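Local coordinates for protein PrgZ (Enterococcus faecalis, PDB 4FAJ) that serves as an extracellular, membrane-anchored receptor that binds a peptide pheromone and, as in its solute-binding family, probably passes peptides on for transport, at residues Ala66-Gln71 with Asp80-Thr85; Tyr311-Met316 with Gly534-Glu539; Leu315-Met320 with Trp469-Ala474; Val364-Lys369 with Val527-Gln532; Ala382-Val387 with Ala517-Ile522. All coordinates share one frame; numbering follows the deposited sequence.

Contact 1. Residues Ala66-Gln71 with Asp80-Thr85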
# COMPACT_ATOMS: atom_id res chain seq x y z
N ALA A 66 -7.23 10.36 9.33
CA ALA A 66 -7.13 9.43 8.21
C ALA A 66 -7.20 10.26 6.94
O ALA A 66 -7.75 11.36 6.95
CB ALA A 66 -8.28 8.41 8.25
N GLY A 67 -6.66 9.73 5.84
CA GLY A 67 -6.61 10.46 4.57
C GLY A 67 -7.81 10.24 3.66
O GLY A 67 -8.11 11.08 2.81
N THR A 68 -8.49 9.09 3.81
CA THR A 68 -9.68 8.76 3.01
C THR A 68 -10.67 7.97 3.86
O THR A 68 -10.30 7.49 4.93
CB THR A 68 -9.33 7.86 1.79
OG1 THR A 68 -9.07 6.52 2.23
CG2 THR A 68 -8.12 8.40 0.98
N PRO A 69 -11.92 7.81 3.38
CA PRO A 69 -12.81 6.85 4.03
C PRO A 69 -12.28 5.43 3.92
O PRO A 69 -11.44 5.14 3.08
CB PRO A 69 -14.12 6.99 3.25
CG PRO A 69 -14.03 8.39 2.60
CD PRO A 69 -12.59 8.50 2.25
N VAL A 70 -12.77 4.56 4.80
CA VAL A 70 -12.46 3.14 4.72
C VAL A 70 -13.05 2.61 3.42
O VAL A 70 -14.17 2.96 3.08
CB VAL A 70 -13.05 2.40 5.92
CG1 VAL A 70 -13.03 0.89 5.70
CG2 VAL A 70 -12.29 2.78 7.20
N GLN A 71 -12.29 1.80 2.69
CA GLN A 71 -12.73 1.25 1.41
C GLN A 71 -13.13 -0.23 1.48
O GLN A 71 -14.05 -0.65 0.77
CB GLN A 71 -11.63 1.41 0.37
CG GLN A 71 -11.17 2.82 0.17
CD GLN A 71 -12.26 3.69 -0.42
OE1 GLN A 71 -12.82 3.35 -1.45
NE2 GLN A 71 -12.55 4.80 0.24
N ASP A 80 -5.83 -0.56 0.02
CA ASP A 80 -5.50 0.85 0.30
C ASP A 80 -5.06 1.04 1.76
O ASP A 80 -5.49 0.29 2.64
CB ASP A 80 -6.71 1.74 0.02
CG ASP A 80 -7.79 1.57 1.05
OD1 ASP A 80 -8.46 0.51 0.98
OD2 ASP A 80 -7.90 2.44 1.95
N GLN A 81 -4.24 2.08 2.00
CA GLN A 81 -3.67 2.30 3.33
C GLN A 81 -4.69 2.50 4.43
O GLN A 81 -4.51 1.97 5.51
CB GLN A 81 -2.67 3.47 3.36
CG GLN A 81 -1.97 3.68 4.77
CD GLN A 81 -1.17 2.44 5.32
OE1 GLN A 81 -1.68 1.66 6.17
NE2 GLN A 81 0.07 2.28 4.87
N THR A 82 -5.75 3.27 4.19
CA THR A 82 -6.73 3.52 5.26
C THR A 82 -7.41 2.22 5.72
O THR A 82 -7.56 1.98 6.92
CB THR A 82 -7.82 4.51 4.85
OG1 THR A 82 -7.22 5.75 4.43
CG2 THR A 82 -8.80 4.77 6.00
N SER A 83 -7.86 1.41 4.77
CA SER A 83 -8.49 0.13 5.11
C SER A 83 -7.50 -0.81 5.81
O SER A 83 -7.86 -1.52 6.75
CB SER A 83 -9.03 -0.54 3.86
OG SER A 83 -9.93 0.30 3.16
N ILE A 84 -6.25 -0.80 5.36
CA ILE A 84 -5.24 -1.72 5.89
C ILE A 84 -4.82 -1.36 7.31
O ILE A 84 -4.71 -2.24 8.16
CB ILE A 84 -4.06 -1.85 4.93
CG1 ILE A 84 -4.48 -2.74 3.75
CG2 ILE A 84 -2.84 -2.43 5.63
CD1 ILE A 84 -3.46 -2.77 2.61
N THR A 85 -4.61 -0.07 7.59
CA THR A 85 -4.41 0.37 8.98
C THR A 85 -5.58 -0.01 9.92
O THR A 85 -5.35 -0.47 11.05
CB THR A 85 -4.14 1.89 9.05
OG1 THR A 85 -2.83 2.16 8.52
CG2 THR A 85 -4.21 2.40 10.51
O HOH W 1 -5.60 7.08 6.27
O HOH W 2 -6.78 4.77 1.43
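S83 OG is gripped from several sides: Q71 N donates to it across the contact at 2.8 Å, S72 N adds a second backbone donor, and its own proton goes to D80 OD1. That last bond, S83 OG to D80 OD1, is only 2.6 Å long and uses the syn lone pair of the carboxylate. D80 is the N-cap of helix 81-90, and S83 N meets D80 OD2 at 3.0 Å from above the carboxylate plane. CG of D80 sits between the backbone N and carbonyl carbon (chi1 72°), turning the carboxylate back over the first turn of the helix and against Q71, whose CB lies 3.4 Å from D80 OD1. The loop after strand 61-66 is thereby fastened to the start of a helix lining the peptide site; T68, Q81 and I84 all pack on apolar side chains of the bound peptide. A water joins D80 OD2 to T68 OG1, and T68 OG1 stands 3.0 Å from T82 OG1. P69 O accepts from T68 OG1 and, at 3.1 Å, from Q71 NE2, the two donors coming to opposite faces of its carbonyl plane. Bent at chi2 (-65°), the Q71 chain curls its amide back to that oxygen. A second water bridges G67 N and T82 OG1. T82 CG2 presses on T68 O at 3.3 Å, with W253 packing on A66, V70 and T82.

Contact 2. Residues Tyr311-Met316 with Gly534-Glu539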
# COMPACT_ATOMS: atom_id res chain seq x y z
N TYR A 311 5.96 18.48 16.37
CA TYR A 311 6.18 18.15 14.95
C TYR A 311 7.07 16.91 14.79
O TYR A 311 8.05 16.75 15.52
CB TYR A 311 6.86 19.34 14.24
CG TYR A 311 7.14 19.13 12.75
CD1 TYR A 311 8.37 18.63 12.31
CD2 TYR A 311 6.19 19.46 11.79
CE1 TYR A 311 8.63 18.45 10.93
CE2 TYR A 311 6.43 19.29 10.43
CZ TYR A 311 7.65 18.79 10.00
OH TYR A 311 7.88 18.63 8.64
N SER A 312 6.74 16.05 13.83
CA SER A 312 7.68 15.01 13.40
C SER A 312 7.51 14.75 11.90
O SER A 312 6.44 14.97 11.37
CB SER A 312 7.45 13.72 14.18
OG SER A 312 6.20 13.14 13.87
N THR A 313 8.58 14.32 11.24
CA THR A 313 8.46 13.78 9.89
C THR A 313 9.19 12.45 9.83
O THR A 313 10.27 12.30 10.40
CB THR A 313 9.01 14.73 8.80
OG1 THR A 313 8.80 14.14 7.51
CG2 THR A 313 10.47 15.01 9.00
N THR A 314 8.59 11.49 9.13
CA THR A 314 9.07 10.12 9.08
C THR A 314 9.02 9.65 7.63
O THR A 314 7.96 9.72 7.01
CB THR A 314 8.20 9.19 9.95
OG1 THR A 314 8.02 9.77 11.25
CG2 THR A 314 8.87 7.78 10.09
N LEU A 315 10.15 9.20 7.10
CA LEU A 315 10.25 8.81 5.69
C LEU A 315 9.66 7.43 5.50
O LEU A 315 9.96 6.52 6.26
CB LEU A 315 11.71 8.81 5.22
CG LEU A 315 11.95 8.57 3.73
CD1 LEU A 315 11.39 9.73 2.91
CD2 LEU A 315 13.45 8.38 3.44
N MET A 316 8.79 7.29 4.50
CA MET A 316 8.08 6.04 4.23
C MET A 316 8.64 5.32 3.00
O MET A 316 9.19 5.96 2.11
CB MET A 316 6.62 6.32 3.99
CG MET A 316 5.89 7.01 5.12
SD MET A 316 5.51 5.88 6.47
CE MET A 316 6.63 6.47 7.72
N GLY A 534 7.29 11.47 2.61
CA GLY A 534 7.51 11.71 4.04
C GLY A 534 6.19 12.09 4.70
O GLY A 534 5.45 12.91 4.15
N THR A 535 5.92 11.52 5.87
CA THR A 535 4.70 11.76 6.63
C THR A 535 5.01 12.74 7.76
O THR A 535 5.75 12.39 8.69
CB THR A 535 4.15 10.44 7.23
OG1 THR A 535 3.84 9.53 6.17
CG2 THR A 535 2.88 10.69 8.07
N ALA A 536 4.49 13.96 7.64
CA ALA A 536 4.71 15.01 8.64
C ALA A 536 3.41 15.33 9.33
O ALA A 536 2.35 15.35 8.71
CB ALA A 536 5.28 16.27 8.01
N LYS A 537 3.51 15.61 10.62
CA LYS A 537 2.33 15.81 11.43
C LYS A 537 2.65 16.42 12.77
O LYS A 537 3.79 16.37 13.21
CB LYS A 537 1.62 14.46 11.66
CG LYS A 537 2.41 13.47 12.50
CD LYS A 537 1.72 12.12 12.49
CE LYS A 537 2.35 11.13 13.44
NZ LYS A 537 1.46 9.92 13.55
N LEU A 538 1.63 17.00 13.40
CA LEU A 538 1.66 17.33 14.80
C LEU A 538 1.04 16.17 15.55
O LEU A 538 0.09 15.57 15.06
CB LEU A 538 0.85 18.59 15.07
CG LEU A 538 1.31 19.85 14.34
CD1 LEU A 538 0.32 21.00 14.55
CD2 LEU A 538 2.72 20.24 14.80
N GLU A 539 1.57 15.84 16.72
CA GLU A 539 0.94 14.82 17.56
C GLU A 539 1.04 15.23 19.02
O GLU A 539 2.09 15.65 19.48
CB GLU A 539 1.58 13.45 17.32
CG GLU A 539 0.94 12.33 18.12
CD GLU A 539 1.26 10.96 17.57
OE1 GLU A 539 0.76 10.63 16.47
OE2 GLU A 539 2.02 10.21 18.23
O HOH W 3 5.94 11.49 11.43
O HOH W 4 4.57 14.25 15.68
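G534 lies opposite L315 in the antiparallel pairing of strands 311-324 and 528-539, neighbours in a large mixed sheet; the segments 311-316 and 534-539 run at 164° to each other. G534 is in a non-hydrogen-bonded pair, and its CA instead leans on T314 O. T535 follows in a hydrogen-bonded pair with T314: T535 N donates to T314 O at 2.9 Å, and T535 O receives T314 N. A water also donates to T535 O and ties it to S312 OG and T314 OG1. The T535 side chain turns OG1 toward M316, 3.4 Å from M316 CG, while its polar partner is K554 NZ; M548 packs on the same face. A536 returns to the face of Y311 and T313. The Y311 ring, its CG trans to the backbone N (chi1 -180°), runs along the strand until Y311 OH comes 3.6 Å from A536 CB, obliquely. A536 CA also touches S312 O. K537 forms the second hydrogen-bonded pair, with K537 N to S312 O at 3.1 Å and S312 N to K537 O at 3.0 Å, and its extended side chain carries the ammonium to Y555 OH. L538 CD2 then rests 4.0 Å from Y311 N, and L297 of the adjoining strand 294-297 packs on both residues. E539 closes the segment with a salt bridge back to K537: E539 OE1 lies 3.1 Å from K537 NZ, which meets it on the syn side of the carboxylate but 33° out of its plane.

Contact 3. Residues Leu315-Met320 with Trp469-Ala474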
# COMPACT_ATOMS: atom_id res chain seq x y z
N LEU A 315 10.15 9.20 7.10
CA LEU A 315 10.25 8.81 5.69
C LEU A 315 9.66 7.43 5.50
O LEU A 315 9.96 6.52 6.26
CB LEU A 315 11.71 8.81 5.22
CG LEU A 315 11.95 8.57 3.73
CD1 LEU A 315 11.39 9.73 2.91
CD2 LEU A 315 13.45 8.38 3.44
N MET A 316 8.79 7.29 4.50
CA MET A 316 8.08 6.04 4.23
C MET A 316 8.64 5.32 3.00
O MET A 316 9.19 5.96 2.11
CB MET A 316 6.62 6.32 3.99
CG MET A 316 5.89 7.01 5.12
SD MET A 316 5.51 5.88 6.47
CE MET A 316 6.63 6.47 7.72
N ALA A 317 8.47 3.99 2.95
CA ALA A 317 8.85 3.17 1.78
C ALA A 317 7.72 3.23 0.75
O ALA A 317 7.07 2.22 0.45
CB ALA A 317 9.15 1.72 2.21
N ASN A 318 7.52 4.42 0.20
CA ASN A 318 6.29 4.75 -0.52
C ASN A 318 6.66 5.70 -1.66
O ASN A 318 7.14 6.80 -1.41
CB ASN A 318 5.33 5.37 0.51
CG ASN A 318 3.98 5.85 -0.05
OD1 ASN A 318 3.24 6.53 0.69
ND2 ASN A 318 3.63 5.49 -1.29
N THR A 319 6.49 5.25 -2.90
CA THR A 319 6.75 6.06 -4.08
C THR A 319 5.41 6.50 -4.69
O THR A 319 4.53 5.66 -4.91
CB THR A 319 7.55 5.27 -5.13
OG1 THR A 319 8.83 4.88 -4.57
CG2 THR A 319 7.78 6.11 -6.41
N MET A 320 5.27 7.79 -4.96
CA MET A 320 4.13 8.28 -5.75
C MET A 320 4.54 8.35 -7.24
O MET A 320 5.62 8.85 -7.58
CB MET A 320 3.66 9.66 -5.27
CG MET A 320 2.99 9.67 -3.91
SD MET A 320 1.47 8.67 -3.81
CE MET A 320 0.46 9.41 -5.11
N TRP A 469 2.52 3.45 -4.35
CA TRP A 469 2.61 2.15 -3.69
C TRP A 469 3.46 2.32 -2.46
O TRP A 469 4.51 2.97 -2.52
CB TRP A 469 3.27 1.14 -4.64
CG TRP A 469 3.31 -0.29 -4.09
CD1 TRP A 469 4.38 -0.93 -3.54
CD2 TRP A 469 2.23 -1.21 -4.08
NE1 TRP A 469 4.02 -2.21 -3.17
CE2 TRP A 469 2.70 -2.41 -3.49
CE3 TRP A 469 0.89 -1.13 -4.48
CZ2 TRP A 469 1.88 -3.52 -3.32
CZ3 TRP A 469 0.08 -2.25 -4.32
CH2 TRP A 469 0.58 -3.42 -3.73
N GLN A 470 3.00 1.77 -1.33
CA GLN A 470 3.86 1.59 -0.17
C GLN A 470 4.23 0.12 -0.06
O GLN A 470 3.35 -0.74 -0.11
CB GLN A 470 3.21 2.05 1.13
CG GLN A 470 4.00 1.57 2.38
CD GLN A 470 3.96 2.53 3.53
OE1 GLN A 470 4.16 3.73 3.35
NE2 GLN A 470 3.76 2.00 4.75
N ALA A 471 5.52 -0.17 0.12
CA ALA A 471 5.99 -1.54 0.24
C ALA A 471 5.21 -2.24 1.33
O ALA A 471 4.94 -1.64 2.37
CB ALA A 471 7.46 -1.59 0.57
N ASP A 472 4.85 -3.49 1.08
CA ASP A 472 4.19 -4.33 2.08
C ASP A 472 5.25 -5.05 2.92
O ASP A 472 4.99 -5.42 4.06
CB ASP A 472 3.28 -5.37 1.40
CG ASP A 472 2.08 -4.75 0.73
OD1 ASP A 472 1.49 -3.77 1.26
OD2 ASP A 472 1.71 -5.25 -0.37
N TYR A 473 6.43 -5.28 2.33
CA TYR A 473 7.58 -5.89 3.03
C TYR A 473 8.91 -5.35 2.46
O TYR A 473 8.92 -4.79 1.36
CB TYR A 473 7.52 -7.43 2.95
CG TYR A 473 7.31 -7.99 1.55
CD1 TYR A 473 6.05 -8.01 0.96
CD2 TYR A 473 8.38 -8.49 0.82
CE1 TYR A 473 5.87 -8.50 -0.33
CE2 TYR A 473 8.21 -9.01 -0.46
CZ TYR A 473 6.96 -9.01 -1.03
OH TYR A 473 6.81 -9.50 -2.32
N ALA A 474 10.01 -5.50 3.20
CA ALA A 474 11.29 -4.85 2.86
C ALA A 474 12.10 -5.58 1.79
O ALA A 474 13.22 -6.04 2.05
CB ALA A 474 12.16 -4.64 4.12
O HOH W 5 2.87 6.02 3.54
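W469 O takes two donors from the opposite strand: T319 N at 3.0 Å and, more weakly, N318 ND2 at 2.9 Å, the latter bond bent to 140°. N318 CG is anti to the backbone N (chi1 177°), which lays the amide alongside the partner strand; ND2 is shared, since it also bonds a polar side chain of the bound peptide. T319 O is satisfied in return by W469 N at 3.0 Å, completing an antiparallel hydrogen-bonded pair. Two residues on from W469, A471 N donates to A317 O at 2.9 Å, and the methyls A317 CB and A471 CB touch. A317 is the centre of an inverse gamma turn, closed by a weak bond from N318 N to M316 O. Here strand 311-324 turns a corner; beyond it the chain lies between strands 464-470 and 528-539. The bound peptide adds to this sheet: W469 pairs with it as an antiparallel strand, and D472 OD1 bonds the peptide backbone. On the face of the sheet that carries N318 and Q470, these two side chains cross at about a right angle, their amide planes 74° apart. One water donates to both N318 OD1 and Q470 OE1, the latter at 2.6 Å. Q470 OE1 also lies 3.6 Å from M316 CB, while Q470 NE2 makes a weak bond to G552 O. T319 OG1 has its partner in V366 O, and the W469 ring stands edge-to-face to F479.

Contact 4. Residues Val364-Lys369 with Val527-Gln532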
# COMPACT_ATOMS: atom_id res chain seq x y z
N VAL A 364 14.54 8.53 -6.91
CA VAL A 364 15.72 8.21 -7.74
C VAL A 364 15.45 7.02 -8.65
O VAL A 364 16.25 6.69 -9.50
CB VAL A 364 16.96 7.90 -6.88
CG1 VAL A 364 17.42 9.15 -6.11
CG2 VAL A 364 16.69 6.71 -5.94
N GLY A 365 14.32 6.37 -8.45
CA GLY A 365 13.93 5.21 -9.25
C GLY A 365 12.54 4.80 -8.82
O GLY A 365 11.86 5.53 -8.08
N VAL A 366 12.10 3.63 -9.27
CA VAL A 366 10.80 3.08 -8.86
C VAL A 366 10.84 2.74 -7.36
O VAL A 366 9.89 3.04 -6.62
CB VAL A 366 10.45 1.84 -9.69
CG1 VAL A 366 9.26 1.08 -9.14
CG2 VAL A 366 10.21 2.24 -11.18
N VAL A 367 11.93 2.12 -6.93
CA VAL A 367 12.07 1.63 -5.56
C VAL A 367 12.56 2.78 -4.68
O VAL A 367 13.47 3.50 -5.08
CB VAL A 367 13.06 0.45 -5.45
CG1 VAL A 367 13.24 0.02 -4.01
CG2 VAL A 367 12.57 -0.73 -6.29
N PRO A 368 11.92 2.98 -3.51
CA PRO A 368 12.34 4.04 -2.60
C PRO A 368 13.62 3.74 -1.81
O PRO A 368 14.02 2.60 -1.69
CB PRO A 368 11.16 4.17 -1.64
CG PRO A 368 10.50 2.83 -1.65
CD PRO A 368 10.71 2.27 -3.02
N LYS A 369 14.24 4.80 -1.28
CA LYS A 369 15.45 4.67 -0.46
C LYS A 369 15.10 4.23 0.96
O LYS A 369 13.96 4.39 1.42
CB LYS A 369 16.20 6.00 -0.40
CG LYS A 369 16.78 6.42 -1.73
CD LYS A 369 17.08 7.92 -1.81
CE LYS A 369 18.53 8.25 -1.62
NZ LYS A 369 18.78 9.67 -2.08
N VAL A 527 6.45 3.57 -16.19
CA VAL A 527 5.87 4.27 -15.04
C VAL A 527 6.83 5.41 -14.69
O VAL A 527 8.04 5.26 -14.86
CB VAL A 527 5.70 3.32 -13.83
CG1 VAL A 527 7.06 2.96 -13.20
CG2 VAL A 527 4.75 3.92 -12.82
N VAL A 528 6.30 6.55 -14.24
CA VAL A 528 7.13 7.72 -13.90
C VAL A 528 7.18 7.91 -12.38
O VAL A 528 6.17 8.29 -11.79
CB VAL A 528 6.58 9.03 -14.52
CG1 VAL A 528 7.40 10.26 -14.04
CG2 VAL A 528 6.57 8.95 -16.03
N PRO A 529 8.32 7.63 -11.74
CA PRO A 529 8.43 7.89 -10.30
C PRO A 529 8.66 9.37 -10.03
O PRO A 529 9.48 10.03 -10.71
CB PRO A 529 9.63 7.04 -9.86
CG PRO A 529 10.31 6.59 -11.07
CD PRO A 529 9.55 7.03 -12.29
N ILE A 530 7.91 9.90 -9.07
CA ILE A 530 7.91 11.32 -8.80
C ILE A 530 8.64 11.61 -7.50
O ILE A 530 9.72 12.18 -7.52
CB ILE A 530 6.48 11.91 -8.74
CG1 ILE A 530 5.67 11.51 -9.98
CG2 ILE A 530 6.56 13.45 -8.66
CD1 ILE A 530 4.17 11.80 -9.84
N PHE A 531 8.05 11.21 -6.38
CA PHE A 531 8.67 11.44 -5.08
C PHE A 531 8.40 10.32 -4.08
O PHE A 531 7.47 9.53 -4.24
CB PHE A 531 8.24 12.79 -4.50
CG PHE A 531 6.78 12.88 -4.15
CD1 PHE A 531 5.86 13.30 -5.09
CD2 PHE A 531 6.33 12.59 -2.86
CE1 PHE A 531 4.50 13.40 -4.78
CE2 PHE A 531 4.98 12.71 -2.53
CZ PHE A 531 4.06 13.10 -3.50
N GLN A 532 9.26 10.25 -3.07
CA GLN A 532 9.15 9.33 -1.95
C GLN A 532 8.53 10.11 -0.81
O GLN A 532 9.01 11.19 -0.42
CB GLN A 532 10.52 8.78 -1.56
CG GLN A 532 10.48 7.83 -0.36
CD GLN A 532 11.80 7.15 -0.06
OE1 GLN A 532 12.78 7.30 -0.79
NE2 GLN A 532 11.82 6.36 1.03
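Q532 holds the backbone of K369 at both ends: Q532 OE1 accepts K369 N at 2.9 Å, and Q532 NE2 donates to K369 O, also at 2.9 Å. The first donor comes from above the plane of the Q532 amide carbonyl, whereas K369 O lies close to the amide plane. An extended chain makes this reach possible, with CG anti to the backbone N (chi1 178°) and no bend at chi2. P368 points its CB onto the amide face, 3.4 Å from Q532 CD, with its ring roughly upright on the amide. Two bonds and the P368 CB over its face hold the rotation of this buried amide, whose NE2 has a further acceptor in M316 O. Q532 belongs to strand 528-539 just after a classic beta bulge, in which I530 and F531 both face M320 of the neighbouring strand; the F531 ring meets an aromatic side chain of the bound peptide edge-to-face. Earlier in the strand, on the side that Q532 also faces, P529 brings CB to 3.2 Å from G365 O. V366 and V527 cross at about a right angle, their nearest methyls being V366 CG2 and V527 CG1 at 3.8 Å. V527 CG1 takes the place between backbone N and carbonyl carbon (chi1 72°), which aims it at the loop. L521 of helix 510-524 packs on both valines.

Contact 5. Residues Ala382-Val387 with Ala517-Ile522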
# COMPACT_ATOMS: atom_id res chain seq x y z
N ALA A 382 18.20 1.22 -3.71
CA ALA A 382 17.96 2.46 -4.44
C ALA A 382 19.21 3.35 -4.37
O ALA A 382 19.20 4.40 -3.74
CB ALA A 382 16.73 3.16 -3.86
N ASN A 383 20.29 2.94 -5.02
CA ASN A 383 21.56 3.67 -4.92
C ASN A 383 22.05 4.29 -6.22
O ASN A 383 23.22 4.67 -6.34
CB ASN A 383 22.64 2.77 -4.32
CG ASN A 383 22.96 1.57 -5.17
OD1 ASN A 383 22.25 1.24 -6.11
ND2 ASN A 383 24.04 0.89 -4.82
N GLU A 384 21.14 4.40 -7.19
CA GLU A 384 21.44 5.01 -8.48
C GLU A 384 20.40 6.07 -8.80
O GLU A 384 19.21 5.87 -8.56
CB GLU A 384 21.42 3.95 -9.59
CG GLU A 384 22.60 3.01 -9.57
CD GLU A 384 22.56 2.02 -10.71
OE1 GLU A 384 22.46 2.45 -11.88
OE2 GLU A 384 22.64 0.80 -10.45
N LYS A 385 20.85 7.20 -9.34
CA LYS A 385 19.95 8.26 -9.75
C LYS A 385 19.47 7.95 -11.18
O LYS A 385 20.06 8.41 -12.16
CB LYS A 385 20.66 9.61 -9.67
CG LYS A 385 19.71 10.80 -9.65
CD LYS A 385 20.48 12.10 -9.59
CE LYS A 385 19.66 13.22 -9.00
NZ LYS A 385 20.52 14.42 -8.73
N LEU A 386 18.38 7.20 -11.28
CA LEU A 386 17.90 6.65 -12.56
C LEU A 386 16.92 7.57 -13.30
O LEU A 386 16.68 7.37 -14.49
CB LEU A 386 17.27 5.28 -12.34
CG LEU A 386 18.18 4.14 -11.85
CD1 LEU A 386 17.34 2.91 -11.58
CD2 LEU A 386 19.30 3.82 -12.85
N VAL A 387 16.34 8.53 -12.59
CA VAL A 387 15.49 9.55 -13.19
C VAL A 387 15.94 10.91 -12.68
O VAL A 387 16.37 11.03 -11.53
CB VAL A 387 13.99 9.33 -12.88
CG1 VAL A 387 13.49 8.04 -13.52
CG2 VAL A 387 13.71 9.32 -11.38
N ALA A 517 15.93 -5.23 -13.85
CA ALA A 517 14.50 -5.10 -14.15
C ALA A 517 14.05 -3.66 -13.93
O ALA A 517 13.40 -3.08 -14.79
CB ALA A 517 13.67 -6.06 -13.32
N GLU A 518 14.42 -3.06 -12.80
CA GLU A 518 14.06 -1.65 -12.55
C GLU A 518 14.55 -0.76 -13.69
O GLU A 518 13.79 0.07 -14.21
CB GLU A 518 14.61 -1.17 -11.21
CG GLU A 518 14.09 0.19 -10.78
CD GLU A 518 14.72 0.72 -9.51
OE1 GLU A 518 15.78 0.22 -9.11
OE2 GLU A 518 14.15 1.68 -8.92
N LYS A 519 15.79 -0.97 -14.12
CA LYS A 519 16.36 -0.18 -15.21
C LYS A 519 15.61 -0.39 -16.54
O LYS A 519 15.37 0.58 -17.26
CB LYS A 519 17.85 -0.47 -15.37
CG LYS A 519 18.70 0.00 -14.20
CD LYS A 519 20.16 -0.39 -14.37
CE LYS A 519 20.92 -0.16 -13.09
NZ LYS A 519 22.34 -0.54 -13.22
N LEU A 520 15.24 -1.63 -16.85
CA LEU A 520 14.45 -1.90 -18.06
C LEU A 520 13.09 -1.15 -18.00
O LEU A 520 12.65 -0.55 -18.98
CB LEU A 520 14.22 -3.40 -18.21
CG LEU A 520 13.48 -3.91 -19.44
CD1 LEU A 520 14.07 -3.35 -20.72
CD2 LEU A 520 13.49 -5.46 -19.45
N LEU A 521 12.43 -1.19 -16.85
CA LEU A 521 11.17 -0.45 -16.67
C LEU A 521 11.35 1.05 -16.90
O LEU A 521 10.54 1.70 -17.55
CB LEU A 521 10.62 -0.72 -15.27
CG LEU A 521 9.34 -0.02 -14.82
CD1 LEU A 521 8.20 -0.26 -15.82
CD2 LEU A 521 8.97 -0.52 -13.43
N ILE A 522 12.44 1.60 -16.38
CA ILE A 522 12.73 3.03 -16.54
C ILE A 522 13.15 3.37 -17.98
O ILE A 522 12.72 4.39 -18.54
CB ILE A 522 13.78 3.51 -15.50
CG1 ILE A 522 13.11 3.57 -14.13
CG2 ILE A 522 14.36 4.87 -15.90
CD1 ILE A 522 14.04 3.58 -12.98
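Part of the loop after strand 361-362 packs on helix 510-524 in this contact, away from the zinc and peptide sites: an apolar patch with an ion pair at its rim. L386 carries it, pointing toward the helix and resting on E518, K519 and I522. Its CD1 meets I522 CD1 at 3.6 Å, the two side chains crossing at about a right angle, while L386 CD2 touches the aliphatic part of K519 at CG, 4.1 Å away. V387 CG1 adds a looser contact with I522 CG2. At the rim, E384 and K519 form a salt bridge: K519 NZ bonds E384 OE2 at 3.1 Å through the syn lone pair, and more weakly E384 OE1 at 3.3 Å. The extended K519 chain passes L386 at CG and carries its ammonium on to the E384 carboxylate. E518 OE1 comes no nearer than 4.0 Å to L386 CD1 and has its salt bridge with K515. E518 OE2 receives V367 N and L386 N bonds V364 O, joining the helix and residues 382-387 to the earlier part of the same loop; A517, L520 and L521 of the helix pack on Y499 of helix 497-502.

Contact 1 comes first, closing a short loop of eight residues between strand 61-66 and helix 81-90, and is complete before the others begin; it touches contact 3 through Q81 and Q470. Contacts 2 and 3 then start from the same strand, 311-324, sharing L315 and M316. Contact 2 closes the largest loop, pairing this strand with 528-539 over 217 intervening residues. Contact 4 nests inside it, and contact 5 inside contact 4, joining successive parts of the loop after strand 361-362 to strand 528-539 and the preceding helix 510-524. Contact 3 crosses both 4 and 5 in the chain, bringing strand 464-470 into the same sheet.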